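Local coordinates for protein thioredoxin reductase (Streptococcus pyogenes, PDB 5UWY) that catalyses the NADPH-dependent reduction of oxidised thioredoxin, using a bound FAD and, as in related enzymes, probably a redox-active disulfide, at residues 6-11 with 31-36; 128-133 with 233-238; 262-267 with 293-298. All blocks are in the same frame, centred on the assembly; numbering follows the deposited sequence.

Contact 1. Residues 6-11 with 31-36. With FAD (flavin-adenine dinucleotide), chain B.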
loop_
_atom_site.group_PDB
_atom_site.type_symbol
_atom_site.label_atom_id
_atom_site.label_comp_id
_atom_site.label_asym_id
_atom_site.label_seq_id
_atom_site.Cartn_x
_atom_site.Cartn_y
_atom_site.Cartn_z
ATOM N N ASP A 6 -23.473 4.789 -2.181
ATOM C CA ASP A 6 -22.364 5.379 -2.918
ATOM C C ASP A 6 -21.374 4.302 -3.336
ATOM O O ASP A 6 -20.890 4.297 -4.473
ATOM C CB ASP A 6 -21.669 6.444 -2.072
ATOM C CG ASP A 6 -22.490 7.710 -1.936
ATOM O OD1 ASP A 6 -23.204 8.061 -2.896
ATOM O OD2 ASP A 6 -22.418 8.355 -0.866
ATOM N N THR A 7 -21.077 3.367 -2.434
ATOM C CA THR A 7 -20.120 2.309 -2.722
ATOM C C THR A 7 -20.510 1.028 -2.009
ATOM O O THR A 7 -20.784 1.032 -0.799
ATOM C CB THR A 7 -18.706 2.704 -2.295
ATOM O OG1 THR A 7 -18.440 4.050 -2.699
ATOM C CG2 THR A 7 -17.691 1.775 -2.930
ATOM N N LEU A 8 -20.500 -0.072 -2.750
ATOM C CA LEU A 8 -20.527 -1.389 -2.134
ATOM C C LEU A 8 -19.198 -2.077 -2.416
ATOM O O LEU A 8 -18.696 -2.038 -3.547
ATOM C CB LEU A 8 -21.692 -2.241 -2.639
ATOM C CG LEU A 8 -23.069 -1.831 -2.105
ATOM C CD1 LEU A 8 -24.199 -2.214 -3.077
ATOM C CD2 LEU A 8 -23.316 -2.346 -0.700
ATOM N N ILE A 9 -18.626 -2.688 -1.383
ATOM C CA ILE A 9 -17.343 -3.372 -1.472
ATOM C C ILE A 9 -17.582 -4.857 -1.241
ATOM O O ILE A 9 -18.071 -5.262 -0.177
ATOM C CB ILE A 9 -16.333 -2.806 -0.464
ATOM C CG1 ILE A 9 -16.055 -1.338 -0.777
ATOM C CG2 ILE A 9 -15.046 -3.614 -0.490
ATOM C CD1 ILE A 9 -15.662 -0.534 0.420
ATOM N N ILE A 10 -17.242 -5.664 -2.242
ATOM C CA ILE A 10 -17.394 -7.111 -2.170
ATOM C C ILE A 10 -16.112 -7.664 -1.555
ATOM O O ILE A 10 -15.077 -7.745 -2.213
ATOM C CB ILE A 10 -17.670 -7.721 -3.546
ATOM C CG1 ILE A 10 -18.625 -6.836 -4.350
ATOM C CG2 ILE A 10 -18.231 -9.118 -3.401
ATOM C CD1 ILE A 10 -20.002 -6.719 -3.754
ATOM N N GLY A 11 -16.183 -8.044 -0.281
ATOM C CA GLY A 11 -15.033 -8.609 0.395
ATOM C C GLY A 11 -14.565 -7.787 1.577
ATOM O O GLY A 11 -14.582 -6.553 1.526
ATOM N N ALA A 31 -21.028 0.223 2.102
ATOM C CA ALA A 31 -21.367 -1.038 2.743
ATOM C C ALA A 31 -20.465 -2.133 2.202
ATOM O O ALA A 31 -20.131 -2.143 1.015
ATOM C CB ALA A 31 -22.839 -1.403 2.534
ATOM N N ILE A 32 -20.060 -3.044 3.083
ATOM C CA ILE A 32 -19.255 -4.201 2.706
ATOM C C ILE A 32 -20.144 -5.434 2.742
ATOM O O ILE A 32 -20.766 -5.719 3.771
ATOM C CB ILE A 32 -18.051 -4.379 3.648
ATOM C CG1 ILE A 32 -17.191 -3.116 3.692
ATOM C CG2 ILE A 32 -17.221 -5.583 3.228
ATOM C CD1 ILE A 32 -16.107 -3.169 4.750
ATOM N N ILE A 33 -20.206 -6.173 1.635
ATOM C CA ILE A 33 -20.867 -7.477 1.623
ATOM C C ILE A 33 -19.798 -8.528 1.884
ATOM O O ILE A 33 -18.889 -8.719 1.066
ATOM C CB ILE A 33 -21.598 -7.770 0.305
ATOM C CG1 ILE A 33 -22.854 -6.901 0.145
ATOM C CG2 ILE A 33 -21.984 -9.258 0.265
ATOM C CD1 ILE A 33 -22.658 -5.678 -0.709
ATOM N N GLU A 34 -19.901 -9.222 3.017
ATOM C CA GLU A 34 -18.902 -10.212 3.394
ATOM C C GLU A 34 -19.543 -11.547 3.729
ATOM O O GLU A 34 -20.484 -11.616 4.527
ATOM C CB GLU A 34 -18.053 -9.768 4.588
ATOM C CG GLU A 34 -16.795 -10.614 4.753
ATOM C CD GLU A 34 -16.216 -11.084 3.419
ATOM O OE1 GLU A 34 -15.233 -10.476 2.939
ATOM O OE2 GLU A 34 -16.688 -12.118 2.899
ATOM N N GLN A 35 -18.999 -12.607 3.137
ATOM C CA GLN A 35 -19.358 -13.986 3.453
ATOM C C GLN A 35 -18.457 -14.435 4.604
ATOM O O GLN A 35 -17.317 -14.868 4.410
ATOM C CB GLN A 35 -19.214 -14.853 2.205
ATOM C CG GLN A 35 -18.940 -16.334 2.409
ATOM C CD GLN A 35 -18.109 -16.908 1.273
ATOM O OE1 GLN A 35 -18.398 -16.676 0.098
ATOM N NE2 GLN A 35 -17.066 -17.655 1.620
ATOM N N GLY A 36 -18.954 -14.290 5.829
ATOM C CA GLY A 36 -18.237 -14.789 6.989
ATOM C C GLY A 36 -17.431 -13.765 7.763
ATOM O O GLY A 36 -17.817 -12.597 7.868
HETATM P PA FAD B . -8.699 -11.569 0.879
HETATM O O1A FAD B . -8.365 -11.094 2.246
HETATM O O2A FAD B . -8.298 -13.009 0.544
HETATM O O5B FAD B . -10.225 -11.430 0.596
HETATM C C5B FAD B . -11.115 -12.552 0.760
HETATM C C4B FAD B . -12.434 -12.071 1.299
HETATM O O4B FAD B . -13.415 -12.075 0.235
HETATM C C3B FAD B . -13.011 -12.922 2.434
HETATM O O3B FAD B . -13.467 -12.111 3.514
HETATM C C2B FAD B . -14.148 -13.687 1.753
HETATM O O2B FAD B . -15.188 -13.989 2.678
HETATM C C1B FAD B . -14.600 -12.656 0.721
HETATM N N9A FAD B . -15.363 -13.198 -0.403
HETATM C C8A FAD B . -14.903 -13.970 -1.439
HETATM N N7A FAD B . -15.826 -14.309 -2.311
HETATM C C5A FAD B . -16.972 -13.712 -1.813
HETATM C C6A FAD B . -18.303 -13.687 -2.276
HETATM N N6A FAD B . -18.712 -14.301 -3.387
HETATM N N1A FAD B . -19.207 -12.997 -1.541
HETATM C C2A FAD B . -18.800 -12.381 -0.429
HETATM N N3A FAD B . -17.577 -12.335 0.100
HETATM C C4A FAD B . -16.706 -13.025 -0.644
HETATM N N1 FAD B . -0.048 -11.568 4.308
HETATM C C2 FAD B . 1.034 -10.850 4.732
HETATM O O2 FAD B . 1.111 -9.627 4.564
HETATM N N3 FAD B . 2.075 -11.499 5.375
HETATM C C4 FAD B . 2.151 -12.849 5.641
HETATM O O4 FAD B . 3.132 -13.312 6.220
HETATM C C4X FAD B . 1.000 -13.604 5.182
HETATM N N5 FAD B . 0.989 -14.891 5.390
HETATM C C5X FAD B . -0.107 -15.613 4.950
HETATM C C6 FAD B . -0.130 -16.989 5.169
HETATM C C7 FAD B . -1.207 -17.762 4.752
HETATM C C7M FAD B . -1.194 -19.247 5.006
HETATM C C8 FAD B . -2.289 -17.149 4.098
HETATM C C8M FAD B . -3.470 -17.959 3.633
HETATM C C9 FAD B . -2.270 -15.774 3.878
HETATM C C9A FAD B . -1.191 -15.004 4.298
HETATM N N10 FAD B . -1.131 -13.610 4.077
HETATM C C10 FAD B . -0.052 -12.876 4.521
HETATM C "C1'" FAD B . -2.251 -12.900 3.432
HETATM C "C2'" FAD B . -2.016 -12.568 1.963
HETATM O "O2'" FAD B . -1.312 -11.333 1.826
HETATM C "C3'" FAD B . -3.368 -12.438 1.259
HETATM O "O3'" FAD B . -3.133 -12.499 -0.141
HETATM C "C4'" FAD B . -4.173 -11.170 1.570
HETATM O "O4'" FAD B . -4.755 -11.277 2.869
HETATM C "C5'" FAD B . -5.262 -10.919 0.546
HETATM O "O5'" FAD B . -5.990 -9.723 0.899
HETATM P P FAD B . -7.254 -9.261 0.072
HETATM O O1P FAD B . -6.798 -8.724 -1.287
HETATM O O2P FAD B . -8.124 -8.318 0.820
HETATM O O3P FAD B . -8.033 -10.620 -0.204
#
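Parallel pairing of Leu8, Ile9 and Ile10 with Ala31, Ile32 and Ile33 joins the two strands of the first beta-alpha-beta unit of a Rossmann-type FAD-binding fold; helix 14-25 makes the crossover. Over residues 7-10 and 31-34 the strand directions diverge by 25°. Ala31 N donates to Thr7 O at 3.0 Å, Ile9 N to Ala31 O, Ile33 N to Ile9 O, and Gly11 N to Ile33 O at 3.1 Å, so pairing persists to the glycine opening the probable GxGxxG loop. Leu8, Ile10, Ala31 and Ile33 share one face of the sheet. There Leu8 CD2 reaches both Ala31 CB and Ile33 CD1, at 3.4 Å each, while Ile10 CD1 lies alongside Ile33 CD1 at 4.2 Å. Ile9 and Ile32 occupy the other face and pack on Ala20 of the helix. Glu34 turns its carboxylate onto the adenosine ribose: CG stands anti to the backbone N (chi1 -165°) and the chain folds at chi2 (34°). OE1 accepts from Ser12 N, linking the glycine-rich loop to the second strand. The two oxygens hold separate ribose hydroxyls, in bonds modelled too short to be trusted: FAD O3B donates to Glu34 OE1, FAD O2B to Glu34 OE2.

Contact 2. Residues 128-133 with 233-238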
loop_
_atom_site.group_PDB
_atom_site.type_symbol
_atom_site.label_atom_id
_atom_site.label_comp_id
_atom_site.label_asym_id
_atom_site.label_seq_id
_atom_site.Cartn_x
_atom_site.Cartn_y
_atom_site.Cartn_z
ATOM N N ARG A 128 1.626 -23.204 10.671
ATOM C CA ARG A 128 2.353 -23.695 11.836
ATOM C C ARG A 128 3.464 -24.642 11.407
ATOM O O ARG A 128 3.872 -25.521 12.170
ATOM C CB ARG A 128 1.421 -24.394 12.825
ATOM C CG ARG A 128 0.261 -23.548 13.309
ATOM C CD ARG A 128 -0.829 -24.423 13.897
ATOM N NE ARG A 128 -1.731 -23.675 14.769
ATOM C CZ ARG A 128 -1.531 -23.502 16.072
ATOM N NH1 ARG A 128 -0.458 -24.022 16.650
ATOM N NH2 ARG A 128 -2.402 -22.811 16.796
ATOM N N GLY A 129 3.956 -24.472 10.186
ATOM C CA GLY A 129 4.884 -25.405 9.584
ATOM C C GLY A 129 4.498 -25.657 8.142
ATOM O O GLY A 129 5.352 -25.940 7.296
ATOM N N VAL A 130 3.201 -25.556 7.859
ATOM C CA VAL A 130 2.680 -25.560 6.498
ATOM C C VAL A 130 2.442 -24.118 6.082
ATOM O O VAL A 130 1.867 -23.329 6.843
ATOM C CB VAL A 130 1.385 -26.382 6.390
ATOM C CG1 VAL A 130 0.969 -26.518 4.930
ATOM C CG2 VAL A 130 1.565 -27.742 7.028
ATOM N N SER A 131 2.883 -23.769 4.880
ATOM C CA SER A 131 2.736 -22.408 4.391
ATOM C C SER A 131 2.633 -22.441 2.877
ATOM O O SER A 131 3.216 -23.305 2.220
ATOM C CB SER A 131 3.908 -21.521 4.824
ATOM O OG SER A 131 3.551 -20.153 4.779
ATOM N N TYR A 132 1.873 -21.497 2.328
ATOM C CA TYR A 132 1.750 -21.343 0.886
ATOM C C TYR A 132 2.393 -20.050 0.402
ATOM O O TYR A 132 2.085 -19.584 -0.700
ATOM C CB TYR A 132 0.279 -21.400 0.469
ATOM C CG TYR A 132 -0.470 -22.617 0.969
ATOM C CD1 TYR A 132 -0.484 -23.802 0.243
ATOM C CD2 TYR A 132 -1.167 -22.579 2.171
ATOM C CE1 TYR A 132 -1.173 -24.917 0.702
ATOM C CE2 TYR A 132 -1.857 -23.687 2.638
ATOM C CZ TYR A 132 -1.857 -24.853 1.900
ATOM O OH TYR A 132 -2.544 -25.954 2.362
ATOM N N CYS A 133 3.290 -19.468 1.201
ATOM C CA CYS A 133 3.794 -18.122 0.939
ATOM C C CYS A 133 5.194 -17.999 1.533
ATOM O O CYS A 133 5.339 -17.819 2.744
ATOM C CB CYS A 133 2.849 -17.083 1.519
ATOM S SG CYS A 133 3.031 -15.441 0.837
ATOM N N VAL A 233 7.131 -26.912 5.774
ATOM C CA VAL A 233 6.703 -27.287 4.435
ATOM C C VAL A 233 6.045 -26.074 3.784
ATOM O O VAL A 233 5.272 -25.350 4.429
ATOM C CB VAL A 233 5.777 -28.526 4.449
ATOM C CG1 VAL A 233 4.341 -28.155 4.729
ATOM C CG2 VAL A 233 5.903 -29.313 3.129
ATOM N N PHE A 234 6.437 -25.803 2.541
ATOM C CA PHE A 234 5.877 -24.751 1.711
ATOM C C PHE A 234 5.371 -25.369 0.415
ATOM O O PHE A 234 6.109 -26.080 -0.282
ATOM C CB PHE A 234 6.908 -23.629 1.451
ATOM C CG PHE A 234 7.387 -22.930 2.703
ATOM C CD1 PHE A 234 8.251 -23.558 3.582
ATOM C CD2 PHE A 234 6.925 -21.659 3.021
ATOM C CE1 PHE A 234 8.675 -22.922 4.746
ATOM C CE2 PHE A 234 7.346 -21.019 4.189
ATOM C CZ PHE A 234 8.222 -21.650 5.049
ATOM N N ILE A 235 4.091 -25.145 0.144
ATOM C CA ILE A 235 3.387 -25.721 -0.987
ATOM C C ILE A 235 2.871 -24.588 -1.846
ATOM O O ILE A 235 2.227 -23.656 -1.348
ATOM C CB ILE A 235 2.212 -26.609 -0.549
ATOM C CG1 ILE A 235 2.647 -27.566 0.548
ATOM C CG2 ILE A 235 1.630 -27.369 -1.757
ATOM C CD1 ILE A 235 1.520 -27.971 1.471
ATOM N N TYR A 236 3.159 -24.668 -3.132
ATOM C CA TYR A 236 2.511 -23.822 -4.119
ATOM C C TYR A 236 1.994 -24.693 -5.251
ATOM O O TYR A 236 2.781 -25.343 -5.944
ATOM C CB TYR A 236 3.422 -22.727 -4.667
ATOM C CG TYR A 236 2.522 -21.543 -4.914
ATOM C CD1 TYR A 236 2.345 -20.987 -6.167
ATOM C CD2 TYR A 236 1.760 -21.064 -3.885
ATOM C CE1 TYR A 236 1.454 -19.900 -6.367
ATOM C CE2 TYR A 236 0.891 -20.011 -4.057
ATOM C CZ TYR A 236 0.745 -19.443 -5.279
ATOM O OH TYR A 236 -0.148 -18.382 -5.352
ATOM N N VAL A 237 0.672 -24.731 -5.416
ATOM C CA VAL A 237 0.040 -25.505 -6.470
ATOM C C VAL A 237 -0.787 -24.649 -7.409
ATOM O O VAL A 237 -1.503 -25.188 -8.246
ATOM C CB VAL A 237 -0.818 -26.636 -5.866
ATOM C CG1 VAL A 237 0.059 -27.806 -5.470
ATOM C CG2 VAL A 237 -1.578 -26.130 -4.659
ATOM N N GLY A 238 -0.694 -23.328 -7.305
ATOM C CA GLY A 238 -1.595 -22.413 -7.968
ATOM C C GLY A 238 -2.525 -21.728 -6.979
ATOM O O GLY A 238 -2.589 -22.066 -5.797
#
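Three backbone hydrogen bonds join Gly129 and Ser131 to Val233 and Ile235. Val233 N donates to Gly129 O almost in line with the carbonyl (C=O...N 170°); Ser131 N returns a bond to Val233 O at 2.9 Å, more bent at hydrogen (130°); Ile235 N then donates to Ser131 O, also at 2.9 Å. The Ser131 hydroxyl is engaged outside the pairing, with Asp137 OD2. The strands run parallel, with bridges Val130-Val233 and Ser131-Phe234, and strand 130-131 lies at the border of a five-stranded sheet in the domain that, in thioredoxin reductases, binds NADPH. After Tyr132, just past the strand's end, comes Cys133, at the N-cap of the next helix and disulfide-bonded to Cys136; this pair is probably the redox-active one. On the Val130 face, Val130 CG2 rests beside Val233 CG1 at 3.6 Å, and Val130 CG1 meets the Ile235 CD1 methyl at 3.8 Å. Val233 and Val130 both extend to Ile205 of strand 200-207. On the opposite face, Ser131 CB approaches Phe234 CD2 at 3.5 Å, obliquely to the ring, and Phe141 meets that ring edge-to-face. Tyr132 lies alongside Ile235, with CD1 4.0 Å from Ile235 CB. Its CG is anti to the carbonyl carbon (chi1 -53°), which keeps the ring beside this isoleucine, and its side chain comes within about 4 Å of the FAD.

Contact 3. Residues 262-267 with 293-298. With PO4 (phosphate ion), chain E.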
loop_
_atom_site.group_PDB
_atom_site.type_symbol
_atom_site.label_atom_id
_atom_site.label_comp_id
_atom_site.label_asym_id
_atom_site.label_seq_id
_atom_site.Cartn_x
_atom_site.Cartn_y
_atom_site.Cartn_z
ATOM N N ASP A 262 -3.503 1.748 -13.132
ATOM C CA ASP A 262 -2.934 2.445 -11.983
ATOM C C ASP A 262 -3.992 2.820 -10.956
ATOM O O ASP A 262 -3.718 2.830 -9.751
ATOM C CB ASP A 262 -2.216 3.714 -12.452
ATOM C CG ASP A 262 -0.733 3.507 -12.653
ATOM O OD1 ASP A 262 -0.257 2.369 -12.460
ATOM O OD2 ASP A 262 -0.045 4.486 -13.010
ATOM N N HIS A 263 -5.203 3.131 -11.412
ATOM C CA HIS A 263 -6.237 3.714 -10.569
ATOM C C HIS A 263 -7.243 2.696 -10.063
ATOM O O HIS A 263 -8.315 3.090 -9.594
ATOM C CB HIS A 263 -6.965 4.813 -11.334
ATOM C CG HIS A 263 -6.120 6.015 -11.599
ATOM N ND1 HIS A 263 -6.528 7.293 -11.287
ATOM C CD2 HIS A 263 -4.881 6.134 -12.129
ATOM C CE1 HIS A 263 -5.584 8.150 -11.632
ATOM N NE2 HIS A 263 -4.571 7.471 -12.140
HETATM N N MSE A 264 -6.936 1.406 -10.166
HETATM C CA MSE A 264 -7.783 0.352 -9.626
HETATM C C MSE A 264 -9.082 0.221 -10.411
HETATM O O MSE A 264 -9.955 -0.551 -10.022
HETATM C CB MSE A 264 -8.113 0.617 -8.148
HETATM C CG MSE A 264 -6.983 0.353 -7.167
HETATM SE SE MSE A 264 -5.812 -1.137 -7.608
HETATM C CE MSE A 264 -4.213 -0.163 -8.129
ATOM N N ARG A 265 -9.229 0.970 -11.503
ATOM C CA ARG A 265 -10.494 0.962 -12.226
ATOM C C ARG A 265 -10.473 -0.060 -13.358
ATOM O O ARG A 265 -9.435 -0.339 -13.964
ATOM C CB ARG A 265 -10.857 2.352 -12.769
ATOM C CG ARG A 265 -9.873 2.977 -13.738
ATOM C CD ARG A 265 -9.893 4.498 -13.649
ATOM N NE ARG A 265 -8.842 5.108 -14.462
ATOM C CZ ARG A 265 -8.415 6.357 -14.313
ATOM N NH1 ARG A 265 -8.951 7.134 -13.383
ATOM N NH2 ARG A 265 -7.451 6.831 -15.092
ATOM N N THR A 266 -11.647 -0.616 -13.624
ATOM C CA THR A 266 -11.889 -1.705 -14.555
ATOM C C THR A 266 -12.311 -1.139 -15.917
ATOM O O THR A 266 -12.635 0.042 -16.048
ATOM C CB THR A 266 -12.943 -2.636 -13.926
ATOM O OG1 THR A 266 -12.303 -3.507 -12.985
ATOM C CG2 THR A 266 -13.697 -3.468 -14.921
ATOM N N SER A 267 -12.248 -1.983 -16.954
ATOM C CA SER A 267 -12.809 -1.618 -18.251
ATOM C C SER A 267 -14.268 -1.170 -18.156
ATOM O O SER A 267 -14.744 -0.468 -19.052
ATOM C CB SER A 267 -12.699 -2.794 -19.221
ATOM O OG SER A 267 -13.453 -3.901 -18.759
ATOM N N ALA A 293 -6.726 1.922 -0.556
ATOM C CA ALA A 293 -6.721 3.376 -0.437
ATOM C C ALA A 293 -6.992 4.035 -1.782
ATOM O O ALA A 293 -7.799 4.972 -1.873
ATOM C CB ALA A 293 -5.389 3.854 0.135
ATOM N N ILE A 294 -6.346 3.542 -2.844
ATOM C CA ILE A 294 -6.522 4.153 -4.160
ATOM C C ILE A 294 -7.976 4.055 -4.616
ATOM O O ILE A 294 -8.552 5.035 -5.104
ATOM C CB ILE A 294 -5.556 3.519 -5.176
ATOM C CG1 ILE A 294 -4.111 3.859 -4.797
ATOM C CG2 ILE A 294 -5.872 4.005 -6.580
ATOM C CD1 ILE A 294 -3.062 3.185 -5.655
ATOM N N ALA A 295 -8.603 2.886 -4.458
ATOM C CA ALA A 295 -9.988 2.763 -4.914
ATOM C C ALA A 295 -10.937 3.581 -4.046
ATOM O O ALA A 295 -11.821 4.279 -4.565
ATOM C CB ALA A 295 -10.418 1.300 -4.931
ATOM N N GLY A 296 -10.771 3.504 -2.724
ATOM C CA GLY A 296 -11.635 4.254 -1.829
ATOM C C GLY A 296 -11.590 5.748 -2.086
ATOM O O GLY A 296 -12.615 6.429 -2.014
ATOM N N GLN A 297 -10.407 6.280 -2.397
ATOM C CA GLN A 297 -10.338 7.703 -2.703
ATOM C C GLN A 297 -10.786 8.004 -4.130
ATOM O O GLN A 297 -11.263 9.111 -4.404
ATOM C CB GLN A 297 -8.921 8.227 -2.461
ATOM C CG GLN A 297 -8.830 9.742 -2.379
ATOM C CD GLN A 297 -9.809 10.330 -1.381
ATOM O OE1 GLN A 297 -10.032 9.773 -0.305
ATOM N NE2 GLN A 297 -10.401 11.464 -1.737
ATOM N N GLY A 298 -10.657 7.040 -5.044
ATOM C CA GLY A 298 -11.092 7.267 -6.412
ATOM C C GLY A 298 -12.599 7.267 -6.573
ATOM O O GLY A 298 -13.128 7.868 -7.516
HETATM P P PO4 E . -0.772 8.294 -12.874
HETATM O O1 PO4 E . 0.582 8.963 -12.901
HETATM O O2 PO4 E . -1.054 7.791 -11.477
HETATM O O3 PO4 E . -0.782 7.133 -13.840
HETATM O O4 PO4 E . -1.832 9.291 -13.280
#
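His263, whose backbone C touches Ile294 CG2, carries the guanidinium of Arg265 over one ring face: Arg265 NH2 sits 3.8 Å above the plane, over the ring centre. In turn, His263 CG lies over the centre of the guanidinium, so each flat group overlies the other. The arrangement belongs to the irregular loop that precedes strand 271-273, the border strand of the FAD-domain sheet, and it packs on the long C-terminal helix 285-304. At the imidazole edge, in the ring plane, a phosphate ion probably taken from the crystallisation liquor accepts a weak, nearly straight hydrogen bond, His263 NE2 to PO4 O4, of 3.5 Å (168° at hydrogen). Arg265 NE is held from elsewhere, by a salt bridge to Asp261. Between loop and helix the contact is small, burying 167 Å² in all, and rests on van der Waals packing, mostly of apolar groups. Ile294 and the selenomethionine Met264 both direct their CB toward the opposing segment, and the two side chains cross at about a right angle. The CG2 branch of Ile294 does most of the touching: it stands 4.0 Å from Asp262 O and 3.9 Å from Met264 CG. Its position, anti to the backbone N while CG1 is anti to the carbonyl carbon (chi1 -66°), brings this methyl against the loop backbone. The second subunit also borders the region, with Leu282 of that subunit on Ile294 and the Asp262 residues of the two subunits against each other. At the next residue of the helix, the Ala295 methyl meets Met264, CB to CB, at 4.0 Å.

In the fold
From the N terminus, contact 1 closes first, joining neighbouring strands of the FAD-domain sheet across 19 intervening residues, mostly helix. After adding strands 76-79 and 105-108 to that sheet, the chain crosses to the other domain, where contact 2 spans 99 residues and pairs strand 130-131 with strand 232-235 in a separate parallel sheet. Returning, it closes contact 3 over 25 residues, between a loop and helix 285-304. The three closures run in series; none nests within or crosses another. The centres of contacts 1 and 3 are 16 Å apart, whereas that of contact 2 lies 29 and 31 Å from them, across the chain's centre. FAD spans the gap between contacts 1 and 2.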